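Local coordinates for PA3566 protein (Pseudomonas aeruginosa, PDB 1X7V), which is of unconfirmed function but belongs to the antibiotic biosynthesis monooxygenase family and may therefore have oxidoreductase activity, at residues 33-38 and 42-47. Sequence-based numbering, arbitrary orientation.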
loop_
_atom_site.group_PDB
_atom_site.type_symbol
_atom_site.label_atom_id
_atom_site.label_comp_id
_atom_site.label_asym_id
_atom_site.label_seq_id
_atom_site.Cartn_x
_atom_site.Cartn_y
_atom_site.Cartn_z
ATOM N N PRO A 33 9.427 6.216 -2.329
ATOM C CA PRO A 33 9.488 7.067 -1.138
ATOM C C PRO A 33 9.115 6.307 0.131
ATOM O O PRO A 33 9.655 6.611 1.232
ATOM C CB PRO A 33 8.520 8.205 -1.447
ATOM C CG PRO A 33 7.680 7.721 -2.546
ATOM C CD PRO A 33 8.431 6.708 -3.298
ATOM N N SER A 34 8.189 5.362 0.027
ATOM C CA SER A 34 7.795 4.592 1.217
ATOM C C SER A 34 8.929 3.697 1.718
ATOM O O SER A 34 9.168 3.588 2.928
ATOM C CB SER A 34 6.525 3.801 0.977
ATOM O OG SER A 34 5.394 4.621 0.731
ATOM N N ARG A 35 9.650 3.060 0.798
ATOM C CA ARG A 35 10.756 2.173 1.164
ATOM C C ARG A 35 11.861 2.934 1.944
ATOM O O ARG A 35 12.533 2.348 2.814
ATOM C CB ARG A 35 11.369 1.560 -0.092
ATOM C CG ARG A 35 10.618 0.389 -0.624
ATOM C CD ARG A 35 11.192 -0.047 -1.986
ATOM N NE ARG A 35 10.468 -1.225 -2.442
ATOM C CZ ARG A 35 10.712 -1.848 -3.586
ATOM N NH1 ARG A 35 11.709 -1.440 -4.352
ATOM N NH2 ARG A 35 9.998 -2.904 -3.939
ATOM N N ALA A 36 12.008 4.235 1.656
ATOM C CA ALA A 36 13.033 5.083 2.254
ATOM C C ALA A 36 12.669 5.491 3.678
ATOM O O ALA A 36 13.541 5.921 4.443
ATOM C CB ALA A 36 13.245 6.323 1.392
ATOM N N GLU A 37 11.378 5.406 4.027
ATOM C CA GLU A 37 10.930 5.918 5.331
ATOM C C GLU A 37 11.551 5.159 6.507
ATOM O O GLU A 37 11.723 3.961 6.460
ATOM C CB GLU A 37 9.421 5.845 5.447
ATOM C CG GLU A 37 8.688 6.803 4.593
ATOM C CD GLU A 37 7.188 6.634 4.812
ATOM O OE1 GLU A 37 6.773 6.835 5.989
ATOM O OE2 GLU A 37 6.457 6.288 3.842
ATOM N N ALA A 38 11.856 5.906 7.574
ATOM C CA ALA A 38 12.272 5.321 8.843
ATOM C C ALA A 38 11.294 4.209 9.225
ATOM O O ALA A 38 10.064 4.387 9.107
ATOM C CB ALA A 38 12.250 6.368 9.914
ATOM N N GLN A 42 9.642 -3.370 4.722
ATOM C CA GLN A 42 9.252 -3.932 3.412
ATOM C C GLN A 42 8.161 -3.026 2.875
ATOM O O GLN A 42 7.302 -2.593 3.603
ATOM C CB GLN A 42 8.714 -5.364 3.557
ATOM C CG GLN A 42 8.272 -5.992 2.179
ATOM C CD GLN A 42 7.717 -7.389 2.298
ATOM O OE1 GLN A 42 7.456 -7.863 3.394
ATOM N NE2 GLN A 42 7.538 -8.077 1.133
ATOM N N TYR A 43 8.171 -2.791 1.568
ATOM C CA TYR A 43 7.079 -2.071 0.922
ATOM C C TYR A 43 7.120 -2.463 -0.544
ATOM O O TYR A 43 7.902 -1.898 -1.337
ATOM C CB TYR A 43 7.166 -0.559 1.126
ATOM C CG TYR A 43 5.877 0.186 0.848
ATOM C CD1 TYR A 43 5.009 0.584 1.890
ATOM C CD2 TYR A 43 5.562 0.591 -0.431
ATOM C CE1 TYR A 43 3.864 1.292 1.638
ATOM C CE2 TYR A 43 4.422 1.306 -0.706
ATOM C CZ TYR A 43 3.562 1.650 0.328
ATOM O OH TYR A 43 2.445 2.341 0.019
ATOM N N ASP A 44 6.315 -3.475 -0.865
ATOM C CA ASP A 44 6.344 -4.110 -2.162
ATOM C C ASP A 44 4.945 -4.126 -2.795
ATOM O O ASP A 44 3.990 -4.478 -2.150
ATOM C CB ASP A 44 6.874 -5.563 -2.015
ATOM C CG ASP A 44 8.367 -5.627 -1.664
ATOM O OD1 ASP A 44 9.167 -4.740 -2.124
ATOM O OD2 ASP A 44 8.740 -6.609 -0.960
ATOM N N LEU A 45 4.873 -3.718 -4.063
ATOM C CA LEU A 45 3.668 -3.678 -4.869
ATOM C C LEU A 45 3.565 -4.887 -5.799
ATOM O O LEU A 45 4.525 -5.310 -6.383
ATOM C CB LEU A 45 3.638 -2.417 -5.735
ATOM C CG LEU A 45 2.429 -2.208 -6.637
ATOM C CD1 LEU A 45 1.129 -2.157 -5.881
ATOM C CD2 LEU A 45 2.645 -0.895 -7.432
ATOM N N HIS A 46 2.370 -5.442 -5.928
ATOM C CA HIS A 46 2.151 -6.660 -6.731
ATOM C C HIS A 46 0.819 -6.509 -7.487
ATOM O O HIS A 46 -0.085 -5.803 -7.027
ATOM C CB HIS A 46 1.991 -7.914 -5.861
ATOM C CG HIS A 46 3.061 -8.100 -4.833
ATOM N ND1 HIS A 46 3.133 -7.312 -3.704
ATOM C CD2 HIS A 46 4.119 -8.953 -4.769
ATOM C CE1 HIS A 46 4.178 -7.693 -2.974
ATOM N NE2 HIS A 46 4.787 -8.681 -3.590
ATOM N N GLN A 47 0.680 -7.221 -8.595
ATOM C CA GLN A 47 -0.600 -7.289 -9.282
ATOM C C GLN A 47 -1.037 -8.766 -9.272
ATOM O O GLN A 47 -0.225 -9.695 -9.435
ATOM C CB GLN A 47 -0.496 -6.773 -10.674
ATOM C CG GLN A 47 -1.807 -6.590 -11.373
ATOM C CD GLN A 47 -1.566 -6.009 -12.753
ATOM O OE1 GLN A 47 -0.507 -6.273 -13.351
ATOM N NE2 GLN A 47 -2.496 -5.162 -13.243
#
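One face of the Y43 ring is met by S34, whose CB stands 3.4 Å from the ring centroid and only 2° off the ring normal, a CH-pi contact centred on the face. All six ring carbons are nearly equidistant from that CB, whereas OG is displaced toward the phenol end, with Y43 CZ its nearest ring atom at 3.5 Å. OG is hydrogen-bonded to the carbonyl O of L30 in the preceding turn; it is CB that is centred over the ring. With chi1 at -163°, Y43 CG lies trans to the backbone N, which sets the ring alongside S34, and the ring also meets that of H70, from helix 64-71. The second flat group, the R35 guanidinium, takes the carbonyl O of Y43 at its edge: NE donates to that O over 2.9 Å, close to the guanidinium plane. A second bond, to D44, is less regular, since OD1 lies 32° out of the plane, although R35 NH2 and D44 OD1 approach to 2.7 Å in a salt bridge; the carboxylate is turned almost perpendicular to the guanidinium. These interactions join the last turn of helix 20-36 to strand 40-47, the outermost strand, within this chain, of the four-stranded antiparallel sheet. The helix lies against this sheet in an alpha-beta plait, the ferredoxin-like fold of dimeric alpha-beta barrel proteins, and a short connection leads from helix to strand. R35 reaches the strand with its chain extended from CG to NE, and its CG passes 4.0 Å from Y43 CB. The carboxylate is gripped from a second direction as well: Q42 NE2 donates to D44 OD2 at 2.8 Å, on the anti side, while Q42 OE1 accepts a bond from Q60 on the adjoining strand.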